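Local coordinates for plasmodium falciparum gamete antigen 27/25 (Plasmodium falciparum, PDB 1N81), which is a gametocyte protein essential for sexual development of the parasite, of unknown molecular function, with a helical fold and a probable capacity to dimerise, at residues A[75-78]-A[79-83]; A[92-96]-A[97-101]; A[121-125]-A[126-130]. All coordinates share one frame; numbering follows the deposited sequence.

Contact 1: residues A[75-78]-A[79-83]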
ATOM      1  N   ASP A  75       4.353   0.136 -12.075  1.00 39.89           N
ATOM      2  CA  ASP A  75       5.657  -0.510 -11.844  1.00 40.48           C
ATOM      3  C   ASP A  75       5.992  -0.525 -10.352  1.00 44.16           C
ATOM      4  O   ASP A  75       6.498  -1.530  -9.833  1.00 43.65           O
ATOM      5  CB  ASP A  75       6.817   0.209 -12.564  1.00 46.90           C
ATOM      6  CG  ASP A  75       6.774   0.065 -14.091  1.00 55.38           C
ATOM      7  OD1 ASP A  75       6.185  -0.909 -14.602  1.00 47.66           O
ATOM      8  OD2 ASP A  75       7.359   0.934 -14.775  1.00 51.43           O
ATOM      9  N   ASN A  76       5.753   0.599  -9.668  1.00 39.90           N
ATOM     10  CA  ASN A  76       6.039   0.632  -8.231  1.00 41.30           C
ATOM     11  C   ASN A  76       5.061  -0.194  -7.415  1.00 42.92           C
ATOM     12  O   ASN A  76       5.426  -0.678  -6.335  1.00 34.47           O
ATOM     13  CB  ASN A  76       6.071   2.055  -7.686  1.00 32.57           C
ATOM     14  CG  ASN A  76       7.329   2.810  -8.113  1.00 47.70           C
ATOM     15  OD1 ASN A  76       8.300   2.205  -8.556  1.00 43.07           O
ATOM     16  ND2 ASN A  76       7.314   4.130  -7.960  1.00 39.79           N
ATOM     17  N   ILE A  77       3.828  -0.349  -7.897  1.00 33.66           N
ATOM     18  CA  ILE A  77       2.869  -1.182  -7.152  1.00 43.48           C
ATOM     19  C   ILE A  77       3.453  -2.592  -7.154  1.00 41.48           C
ATOM     20  O   ILE A  77       3.543  -3.235  -6.104  1.00 43.50           O
ATOM     21  CB  ILE A  77       1.439  -1.226  -7.806  1.00 31.51           C
ATOM     22  CG1 ILE A  77       0.722   0.101  -7.578  1.00 33.80           C
ATOM     23  CG2 ILE A  77       0.584  -2.352  -7.161  1.00 31.55           C
ATOM     24  CD1 ILE A  77      -0.672   0.148  -8.222  1.00 31.15           C
ATOM     25  N   VAL A  78       3.873  -3.053  -8.333  1.00 36.47           N
ATOM     26  CA  VAL A  78       4.466  -4.385  -8.477  1.00 38.90           C
ATOM     27  C   VAL A  78       5.707  -4.509  -7.585  1.00 43.60           C
ATOM     28  O   VAL A  78       5.879  -5.517  -6.884  1.00 32.67           O
ATOM     29  CB  VAL A  78       4.871  -4.683  -9.934  1.00 43.07           C
ATOM     30  CG1 VAL A  78       5.600  -6.045 -10.002  1.00 39.66           C
ATOM     31  CG2 VAL A  78       3.624  -4.716 -10.823  1.00 42.59           C
ATOM     32  N   ASN A  79       6.563  -3.488  -7.613  1.00 36.64           N
ATOM     33  CA  ASN A  79       7.761  -3.519  -6.780  1.00 44.91           C
ATOM     34  C   ASN A  79       7.403  -3.667  -5.310  1.00 44.60           C
ATOM     35  O   ASN A  79       7.934  -4.541  -4.623  1.00 43.54           O
ATOM     36  CB  ASN A  79       8.604  -2.243  -6.935  1.00 35.59           C
ATOM     37  CG  ASN A  79       9.247  -2.127  -8.297  1.00 47.92           C
ATOM     38  OD1 ASN A  79       9.513  -3.127  -8.940  1.00 47.81           O
ATOM     39  ND2 ASN A  79       9.514  -0.901  -8.735  1.00 43.13           N
ATOM     40  N   ARG A  80       6.504  -2.808  -4.832  1.00 37.59           N
ATOM     41  CA  ARG A  80       6.109  -2.848  -3.420  1.00 33.51           C
ATOM     42  C   ARG A  80       5.532  -4.210  -3.053  1.00 35.55           C
ATOM     43  O   ARG A  80       5.805  -4.740  -1.978  1.00 37.75           O
ATOM     44  CB  ARG A  80       5.098  -1.729  -3.091  1.00 27.12           C
ATOM     45  CG  ARG A  80       5.750  -0.326  -2.903  1.00 24.34           C
ATOM     46  CD  ARG A  80       4.717   0.648  -2.333  1.00 26.31           C
ATOM     47  NE  ARG A  80       3.570   0.812  -3.232  1.00 28.42           N
ATOM     48  CZ  ARG A  80       3.513   1.713  -4.204  1.00 35.96           C
ATOM     49  NH1 ARG A  80       4.548   2.529  -4.391  1.00 31.29           N
ATOM     50  NH2 ARG A  80       2.418   1.818  -4.962  1.00 30.42           N
ATOM     51  N   ILE A  81       4.742  -4.786  -3.949  1.00 31.63           N
ATOM     52  CA  ILE A  81       4.149  -6.078  -3.658  1.00 29.68           C
ATOM     53  C   ILE A  81       5.260  -7.136  -3.520  1.00 35.92           C
ATOM     54  O   ILE A  81       5.302  -7.880  -2.538  1.00 34.46           O
ATOM     55  CB  ILE A  81       3.137  -6.489  -4.762  1.00 32.49           C
ATOM     56  CG1 ILE A  81       1.822  -5.682  -4.619  1.00 27.14           C
ATOM     57  CG2 ILE A  81       2.867  -7.977  -4.673  1.00 31.28           C
ATOM     58  CD1 ILE A  81       0.781  -5.915  -5.803  1.00 23.01           C
ATOM     59  N   SER A  82       6.166  -7.191  -4.493  1.00 34.78           N
ATOM     60  CA  SER A  82       7.247  -8.165  -4.416  1.00 45.95           C
ATOM     61  C   SER A  82       8.037  -7.945  -3.122  1.00 41.23           C
ATOM     62  O   SER A  82       8.391  -8.901  -2.440  1.00 36.83           O
ATOM     63  CB  SER A  82       8.177  -8.059  -5.629  1.00 43.11           C
ATOM     64  OG  SER A  82       9.121  -9.116  -5.575  1.00 57.61           O
ATOM     65  N   ASP A  83       8.295  -6.695  -2.757  1.00 36.44           N
ATOM     66  CA  ASP A  83       9.031  -6.490  -1.520  1.00 40.92           C
ATOM     67  C   ASP A  83       8.290  -7.018  -0.298  1.00 41.26           C
ATOM     68  O   ASP A  83       8.912  -7.525   0.631  1.00 38.07           O
ATOM     69  CB  ASP A  83       9.395  -5.017  -1.347  1.00 51.02           C
ATOM     70  CG  ASP A  83      10.433  -4.556  -2.379  1.00 62.30           C
ATOM     71  OD1 ASP A  83      11.051  -5.431  -3.040  1.00 65.60           O
ATOM     72  OD2 ASP A  83      10.638  -3.333  -2.526  1.00 53.12           O
TER
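Arg80 folds back along its own helix so that its guanidinium lies over the peptide of Asn76, one turn earlier. The backbone bonds come first: Arg80 N donates to Asn76 O at 2.8 Å, nearly straight at the hydrogen (170°). Asn79 N to Asp75 O, Ile81 N to Ile77 O and Ser82 N to Val78 O repeat the same i to i+4 step, the pattern of an uninterrupted alpha-helix.

The polar side chains work on top of this ladder. A bend at chi3 (-61°) turns the end of Arg80 back toward the start of the segment, and the carbonyl Asn76 O then sits 3.7 Å above the plane of the Arg80 guanidinium, over its centre. This is a face contact, so the N-H groups point past Asn76 O to other acceptors: Glu22 forms a salt bridge with NE and Gln168 takes a hydrogen bond from NH1. Arg80 NH2 also packs against Ile77 CG1 at 3.6 Å. Beside it, Asn79 ND2 reaches Asn76 OD1 at 3.3 Å in a weak, bent hydrogen bond, made between amide planes turned 43° apart. Asn76 is also held from its other end, since its ND2 donates to Asp172.

The apolar part is a pair of isoleucines one turn apart, lying side by side and pointing the same way. Ile77 CG2 meets Ile81 CD1 at 3.8 Å. With CG1 anti to the carbonyl carbon, Ile81 carries its longer branch back along the helix toward Ile77.

Both isoleucines face helix 13-35 and helix 50-63, whereas Asn76 and Arg80 meet helix 156-173. Helix 71-89 is thus packed among three others in this helical fold, with the Arg80 guanidinium bonded to helices 13-35 and 156-173.

Contact 2: residues A[92-96]-A[97-101]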
ATOM      1  N   LYS A  92       9.250 -18.002   7.839  1.00 83.09           N
ATOM      2  CA  LYS A  92       8.198 -18.849   8.370  1.00 81.86           C
ATOM      3  C   LYS A  92       7.493 -19.645   7.280  1.00 81.46           C
ATOM      4  O   LYS A  92       7.538 -19.302   6.099  1.00 80.03           O
ATOM      5  CB  LYS A  92       7.181 -17.983   9.114  1.00 88.70           C
ATOM      6  CG  LYS A  92       7.806 -17.047  10.148  1.00 91.73           C
ATOM      7  CD  LYS A  92       6.732 -16.363  10.972  1.00 99.09           C
ATOM      8  CE  LYS A  92       7.313 -15.512  12.093  1.00101.52           C
ATOM      9  NZ  LYS A  92       6.234 -14.801  12.857  1.00 99.47           N
ATOM     10  N   GLU A  93       6.841 -20.719   7.692  1.00 78.54           N
ATOM     11  CA  GLU A  93       6.125 -21.573   6.762  1.00 77.68           C
ATOM     12  C   GLU A  93       4.875 -20.825   6.326  1.00 73.63           C
ATOM     13  O   GLU A  93       4.022 -20.497   7.153  1.00 70.82           O
ATOM     14  CB  GLU A  93       5.755 -22.879   7.468  1.00 82.78           C
ATOM     15  CG  GLU A  93       5.152 -23.956   6.583  1.00 97.55           C
ATOM     16  CD  GLU A  93       5.038 -25.294   7.306  1.00102.09           C
ATOM     17  OE1 GLU A  93       6.091 -25.858   7.673  1.00106.23           O
ATOM     18  OE2 GLU A  93       3.902 -25.781   7.513  1.00106.55           O
ATOM     19  N   VAL A  94       4.772 -20.529   5.036  1.00 66.04           N
ATOM     20  CA  VAL A  94       3.606 -19.816   4.553  1.00 59.72           C
ATOM     21  C   VAL A  94       2.382 -20.706   4.648  1.00 62.47           C
ATOM     22  O   VAL A  94       1.924 -21.290   3.665  1.00 66.98           O
ATOM     23  CB  VAL A  94       3.771 -19.343   3.100  1.00 59.69           C
ATOM     24  CG1 VAL A  94       2.515 -18.555   2.675  1.00 49.23           C
ATOM     25  CG2 VAL A  94       5.016 -18.475   2.979  1.00 56.28           C
ATOM     26  N   THR A  95       1.839 -20.794   5.849  1.00 67.79           N
ATOM     27  CA  THR A  95       0.667 -21.613   6.081  1.00 67.22           C
ATOM     28  C   THR A  95      -0.625 -20.820   5.966  1.00 70.78           C
ATOM     29  O   THR A  95      -0.623 -19.600   5.775  1.00 73.38           O
ATOM     30  CB  THR A  95       0.718 -22.247   7.463  1.00 68.52           C
ATOM     31  OG1 THR A  95       0.538 -21.232   8.458  1.00 66.84           O
ATOM     32  CG2 THR A  95       2.068 -22.926   7.671  1.00 63.09           C
ATOM     33  N   GLU A  96      -1.732 -21.534   6.097  1.00 66.50           N
ATOM     34  CA  GLU A  96      -3.050 -20.946   6.005  1.00 68.86           C
ATOM     35  C   GLU A  96      -3.310 -19.966   7.139  1.00 70.89           C
ATOM     36  O   GLU A  96      -3.876 -18.901   6.914  1.00 67.49           O
ATOM     37  CB  GLU A  96      -4.085 -22.059   6.003  1.00 76.00           C
ATOM     38  CG  GLU A  96      -5.511 -21.605   6.011  1.00 87.32           C
ATOM     39  CD  GLU A  96      -6.444 -22.762   5.771  1.00100.14           C
ATOM     40  OE1 GLU A  96      -6.458 -23.263   4.625  1.00103.24           O
ATOM     41  OE2 GLU A  96      -7.144 -23.179   6.722  1.00103.60           O
ATOM     42  N   ASP A  97      -2.909 -20.329   8.357  1.00 67.58           N
ATOM     43  CA  ASP A  97      -3.092 -19.444   9.510  1.00 68.43           C
ATOM     44  C   ASP A  97      -2.138 -18.259   9.418  1.00 65.74           C
ATOM     45  O   ASP A  97      -2.426 -17.176   9.924  1.00 65.75           O
ATOM     46  CB  ASP A  97      -2.813 -20.166  10.837  1.00 71.32           C
ATOM     47  CG  ASP A  97      -4.012 -20.937  11.348  1.00 81.09           C
ATOM     48  OD1 ASP A  97      -5.148 -20.549  11.005  1.00 82.73           O
ATOM     49  OD2 ASP A  97      -3.820 -21.919  12.104  1.00 86.37           O
ATOM     50  N   TYR A  98      -0.991 -18.477   8.786  1.00 56.20           N
ATOM     51  CA  TYR A  98      -0.009 -17.417   8.666  1.00 59.54           C
ATOM     52  C   TYR A  98      -0.500 -16.305   7.745  1.00 62.97           C
ATOM     53  O   TYR A  98      -0.451 -15.126   8.121  1.00 50.81           O
ATOM     54  CB  TYR A  98       1.318 -17.972   8.151  1.00 54.88           C
ATOM     55  CG  TYR A  98       2.439 -16.960   8.155  1.00 54.32           C
ATOM     56  CD1 TYR A  98       2.887 -16.387   9.347  1.00 60.54           C
ATOM     57  CD2 TYR A  98       3.041 -16.560   6.968  1.00 51.22           C
ATOM     58  CE1 TYR A  98       3.898 -15.442   9.347  1.00 61.75           C
ATOM     59  CE2 TYR A  98       4.058 -15.617   6.957  1.00 49.19           C
ATOM     60  CZ  TYR A  98       4.482 -15.061   8.148  1.00 56.71           C
ATOM     61  OH  TYR A  98       5.499 -14.131   8.147  1.00 55.51           O
ATOM     62  N   ILE A  99      -0.982 -16.670   6.553  1.00 63.66           N
ATOM     63  CA  ILE A  99      -1.452 -15.659   5.615  1.00 61.47           C
ATOM     64  C   ILE A  99      -2.659 -14.919   6.173  1.00 65.14           C
ATOM     65  O   ILE A  99      -2.882 -13.753   5.839  1.00 64.24           O
ATOM     66  CB  ILE A  99      -1.779 -16.242   4.209  1.00 65.40           C
ATOM     67  CG1 ILE A  99      -3.003 -17.159   4.256  1.00 55.73           C
ATOM     68  CG2 ILE A  99      -0.561 -16.958   3.666  1.00 65.34           C
ATOM     69  CD1 ILE A  99      -3.338 -17.780   2.920  1.00 52.21           C
ATOM     70  N   LYS A 100      -3.433 -15.582   7.029  1.00 60.82           N
ATOM     71  CA  LYS A 100      -4.581 -14.918   7.647  1.00 56.42           C
ATOM     72  C   LYS A 100      -4.012 -13.791   8.529  1.00 54.40           C
ATOM     73  O   LYS A 100      -4.576 -12.689   8.600  1.00 53.92           O
ATOM     74  CB  LYS A 100      -5.385 -15.901   8.500  1.00 65.44           C
ATOM     75  CG  LYS A 100      -6.755 -16.265   7.937  1.00 74.40           C
ATOM     76  CD  LYS A 100      -7.723 -15.077   7.970  1.00 80.66           C
ATOM     77  CE  LYS A 100      -9.106 -15.437   7.421  1.00 79.87           C
ATOM     78  NZ  LYS A 100      -9.128 -15.784   5.959  1.00 74.93           N
ATOM     79  N   LYS A 101      -2.886 -14.074   9.182  1.00 44.46           N
ATOM     80  CA  LYS A 101      -2.218 -13.090  10.018  1.00 47.00           C
ATOM     81  C   LYS A 101      -1.535 -12.004   9.154  1.00 45.53           C
ATOM     82  O   LYS A 101      -1.467 -10.860   9.583  1.00 44.22           O
ATOM     83  CB  LYS A 101      -1.162 -13.743  10.912  1.00 47.42           C
ATOM     84  CG  LYS A 101      -0.619 -12.798  11.994  1.00 65.42           C
ATOM     85  CD  LYS A 101       0.550 -13.396  12.789  1.00 78.90           C
ATOM     86  CE  LYS A 101       1.831 -13.561  11.947  1.00 86.57           C
ATOM     87  NZ  LYS A 101       3.001 -14.100  12.736  1.00 71.83           N
TER
HETATM   88  O   HOH W   1       6.400 -12.386  10.467  1.00 58.06           O
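Lys92 passes over the ring of Tyr98 at about a right angle, its methylene chain supplying the contact. Lys92 CB stands 4.1 Å above the ring plane, offset toward the rim, and Lys92 CD approaches Tyr98 CE1 to 3.4 Å. The lysine is extended beyond CG, which carries the chain past the phenol in one sweep. Tyr98 meets it by holding CG anti to its backbone N (chi1 -173°), a setting that leans the ring back over the loop leading into the helix. A water donates a hydrogen bond to Tyr98 OH at 3.0 Å and takes a weak one from Lys92 NZ, while Tyr98 OH is also hydrogen-bonded to the backbone carbonyl of Tyr88, near the end of helix 71-89.

The backbone beneath is a helix start. Thr95 is the N-cap of helix 96-122, and its OG1 accepts from Tyr98 N at 3.2 Å (146° at the hydrogen). Placing OG1 between the backbone N and the carbonyl carbon, chi1 70°, turns the hydroxyl toward this first-turn amide. Ile99 N donates to Thr95 O in a straighter bond than the capping one. Just before the cap, Val94 is the centre of an inverse gamma turn, which swings the chain into the helix.

Val94 CG1 packs on Ile99 CG2 at 3.6 Å, the two side chains crossing at about a right angle; both also touch Met34 of helix 13-35. On the solvent side the ammonium groups Lys92 NZ and Lys101 NZ come to 3.3 Å, a like-charge approach that probably costs energy.

Contact 3: residues A[121-125]-A[126-130]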
ATOM      1  N   ASP A 121      -3.968  15.964   2.379  1.00 51.36           N
ATOM      2  CA  ASP A 121      -5.038  16.735   1.743  1.00 52.93           C
ATOM      3  C   ASP A 121      -5.371  18.043   2.474  1.00 58.14           C
ATOM      4  O   ASP A 121      -5.719  19.048   1.844  1.00 52.73           O
ATOM      5  CB  ASP A 121      -6.341  15.926   1.675  1.00 48.48           C
ATOM      6  CG  ASP A 121      -6.253  14.723   0.768  1.00 52.44           C
ATOM      7  OD1 ASP A 121      -5.322  14.641  -0.070  1.00 47.97           O
ATOM      8  OD2 ASP A 121      -7.143  13.853   0.895  1.00 52.73           O
ATOM      9  N   HIS A 122      -5.292  18.018   3.800  1.00 52.98           N
ATOM     10  CA  HIS A 122      -5.623  19.193   4.589  1.00 59.95           C
ATOM     11  C   HIS A 122      -4.522  20.225   4.683  1.00 58.10           C
ATOM     12  O   HIS A 122      -4.783  21.329   5.136  1.00 56.22           O
ATOM     13  CB  HIS A 122      -6.047  18.795   6.003  1.00 59.67           C
ATOM     14  CG  HIS A 122      -7.275  17.932   6.051  1.00 85.53           C
ATOM     15  ND1 HIS A 122      -7.803  17.459   7.234  1.00 90.36           N
ATOM     16  CD2 HIS A 122      -8.059  17.438   5.062  1.00 86.25           C
ATOM     17  CE1 HIS A 122      -8.860  16.707   6.972  1.00 92.41           C
ATOM     18  NE2 HIS A 122      -9.035  16.679   5.662  1.00 94.11           N
ATOM     19  N   ALA A 123      -3.297  19.880   4.286  1.00 48.23           N
ATOM     20  CA  ALA A 123      -2.201  20.849   4.347  1.00 51.98           C
ATOM     21  C   ALA A 123      -2.339  21.813   3.161  1.00 53.61           C
ATOM     22  O   ALA A 123      -2.766  21.425   2.073  1.00 52.05           O
ATOM     23  CB  ALA A 123      -0.859  20.150   4.317  1.00 55.18           C
ATOM     24  N   ARG A 124      -1.989  23.069   3.388  1.00 58.81           N
ATOM     25  CA  ARG A 124      -2.116  24.116   2.378  1.00 64.90           C
ATOM     26  C   ARG A 124      -1.063  24.098   1.274  1.00 57.58           C
ATOM     27  O   ARG A 124      -1.386  23.995   0.099  1.00 62.95           O
ATOM     28  CB  ARG A 124      -2.081  25.478   3.077  1.00 71.34           C
ATOM     29  CG  ARG A 124      -2.537  26.661   2.242  1.00 83.05           C
ATOM     30  CD  ARG A 124      -2.462  27.941   3.075  1.00 96.26           C
ATOM     31  NE  ARG A 124      -3.265  29.019   2.500  1.00109.51           N
ATOM     32  CZ  ARG A 124      -3.529  30.172   3.115  1.00112.19           C
ATOM     33  NH1 ARG A 124      -3.049  30.403   4.333  1.00109.92           N
ATOM     34  NH2 ARG A 124      -4.288  31.086   2.517  1.00106.97           N
ATOM     35  N   GLU A 125       0.197  24.214   1.667  1.00 58.23           N
ATOM     36  CA  GLU A 125       1.314  24.252   0.728  1.00 61.46           C
ATOM     37  C   GLU A 125       1.721  22.868   0.227  1.00 63.37           C
ATOM     38  O   GLU A 125       1.683  21.894   0.976  1.00 57.30           O
ATOM     39  CB  GLU A 125       2.529  24.891   1.408  1.00 62.57           C
ATOM     40  CG  GLU A 125       2.242  26.136   2.253  1.00 75.32           C
ATOM     41  CD  GLU A 125       1.936  27.370   1.420  1.00 86.72           C
ATOM     42  OE1 GLU A 125       2.669  27.624   0.434  1.00 85.40           O
ATOM     43  OE2 GLU A 125       0.973  28.093   1.765  1.00 91.28           O
ATOM     44  N   VAL A 126       2.132  22.790  -1.035  1.00 60.37           N
ATOM     45  CA  VAL A 126       2.570  21.525  -1.612  1.00 59.52           C
ATOM     46  C   VAL A 126       3.822  21.054  -0.879  1.00 61.57           C
ATOM     47  O   VAL A 126       4.085  19.855  -0.783  1.00 54.43           O
ATOM     48  CB  VAL A 126       2.886  21.676  -3.118  1.00 54.92           C
ATOM     49  CG1 VAL A 126       3.549  20.439  -3.657  1.00 47.78           C
ATOM     50  CG2 VAL A 126       1.610  21.917  -3.878  1.00 60.06           C
ATOM     51  N   LYS A 127       4.583  22.009  -0.348  1.00 56.26           N
ATOM     52  CA  LYS A 127       5.805  21.693   0.371  1.00 53.31           C
ATOM     53  C   LYS A 127       5.497  20.963   1.668  1.00 49.22           C
ATOM     54  O   LYS A 127       6.219  20.055   2.050  1.00 45.13           O
ATOM     55  CB  LYS A 127       6.588  22.959   0.711  1.00 57.09           C
ATOM     56  CG  LYS A 127       7.913  22.670   1.368  1.00 61.74           C
ATOM     57  CD  LYS A 127       8.551  23.940   1.876  1.00 74.25           C
ATOM     58  CE  LYS A 127       9.853  23.633   2.576  1.00 79.97           C
ATOM     59  NZ  LYS A 127      10.387  24.831   3.279  1.00 86.56           N
ATOM     60  N   GLU A 128       4.445  21.403   2.350  1.00 53.78           N
ATOM     61  CA  GLU A 128       4.033  20.797   3.607  1.00 52.25           C
ATOM     62  C   GLU A 128       3.423  19.409   3.286  1.00 47.80           C
ATOM     63  O   GLU A 128       3.649  18.447   4.015  1.00 43.29           O
ATOM     64  CB  GLU A 128       3.042  21.739   4.310  1.00 48.64           C
ATOM     65  CG  GLU A 128       2.413  21.218   5.615  1.00 49.53           C
ATOM     66  CD  GLU A 128       3.428  20.893   6.694  1.00 52.43           C
ATOM     67  OE1 GLU A 128       4.651  20.988   6.434  1.00 51.52           O
ATOM     68  OE2 GLU A 128       2.993  20.524   7.811  1.00 51.20           O
ATOM     69  N   LYS A 129       2.692  19.302   2.179  1.00 38.89           N
ATOM     70  CA  LYS A 129       2.113  18.029   1.785  1.00 44.98           C
ATOM     71  C   LYS A 129       3.244  17.013   1.611  1.00 49.87           C
ATOM     72  O   LYS A 129       3.148  15.865   2.053  1.00 50.24           O
ATOM     73  CB  LYS A 129       1.334  18.157   0.476  1.00 37.59           C
ATOM     74  CG  LYS A 129       0.094  18.994   0.576  1.00 37.28           C
ATOM     75  CD  LYS A 129      -0.653  18.916  -0.720  1.00 38.90           C
ATOM     76  CE  LYS A 129      -1.838  19.885  -0.734  1.00 49.14           C
ATOM     77  NZ  LYS A 129      -2.875  19.587   0.304  1.00 48.65           N
ATOM     78  N   LYS A 130       4.335  17.445   0.988  1.00 48.38           N
ATOM     79  CA  LYS A 130       5.461  16.551   0.772  1.00 39.42           C
ATOM     80  C   LYS A 130       6.127  16.188   2.099  1.00 40.89           C
ATOM     81  O   LYS A 130       6.456  15.008   2.333  1.00 40.06           O
ATOM     82  CB  LYS A 130       6.478  17.175  -0.202  1.00 46.26           C
ATOM     83  CG  LYS A 130       7.760  16.362  -0.373  1.00 50.55           C
ATOM     84  CD  LYS A 130       8.708  16.970  -1.418  1.00 55.42           C
ATOM     85  CE  LYS A 130       9.904  16.030  -1.689  1.00 69.93           C
ATOM     86  NZ  LYS A 130      10.665  16.341  -2.946  1.00 69.24           N
TER
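Lys129 reaches back from the first turn of its helix to the chain that precedes it, and its ammonium group ends at the carbonyl of Ala123. The Lys129 NZ to Ala123 O hydrogen bond is short, 2.6 Å, with the nitrogen tilted 19° from the carbonyl plane. The chain runs extended as far as CE and then bends at chi4 (-63°), the turn that brings NZ to the oxygen. A second acceptor of the same ammonium is Val120 O, in the last turn of helix 96-122, and Asp121 O lies 3.3 Å from Lys129 NZ. Carbonyls at and just beyond the end of helix 96-122, those of Val120 and Ala123, thus accept from an ammonium carried by the next helix; carbonyls there would be expected to favour a positive group, consistent with the helix dipole.

Backbone hydrogen bonds set the start of the new helix. Glu125 is its N-cap, and Glu125 O accepts from Lys129 N at 3.0 Å with an angle of 158° at the hydrogen. Glu128 N makes a weaker bond to the same carbonyl, Glu125 O, at 3.1 Å.

Carbon contacts fill the inside of the turn. Ala123 CB points toward the helix start and meets Glu128 CG at 3.7 Å and Lys129 CG at 4.0 Å, so the methyl rests against the aliphatic roots of two charged side chains. The carboxylate of Glu128 leads elsewhere, to a salt bridge with Arg131 farther along the same helix.

This corner connects helix 96-122 to the short helix 126-133 through residues 123-125. Tyr177, in a loop that follows helix 156-173, touches Val126 and Lys129, and Ser176 of that loop bonds Asp121.

How the contacts relate
The contacts come in series along the chain. Contact 1 lies within helix 71-89, its centre about 9 Å from the centre of the chain, whereas contacts 2 and 3 are surface sites whose centres lie about 20 Å from that point. Helix 96-122 connects these two: contact 2 is at its start and contact 3 at its end, on opposite sides of the chain's centre, with contact centres 39 Å apart. Contact 1 lies 21 Å from contact 2 and 26 Å from contact 3, centre to centre, and none touches another. Helix 96-122 therefore runs between two surface corners, each joining it to the helix before or after, while the buried two-turn length of contact 1 belongs to the helix preceding it.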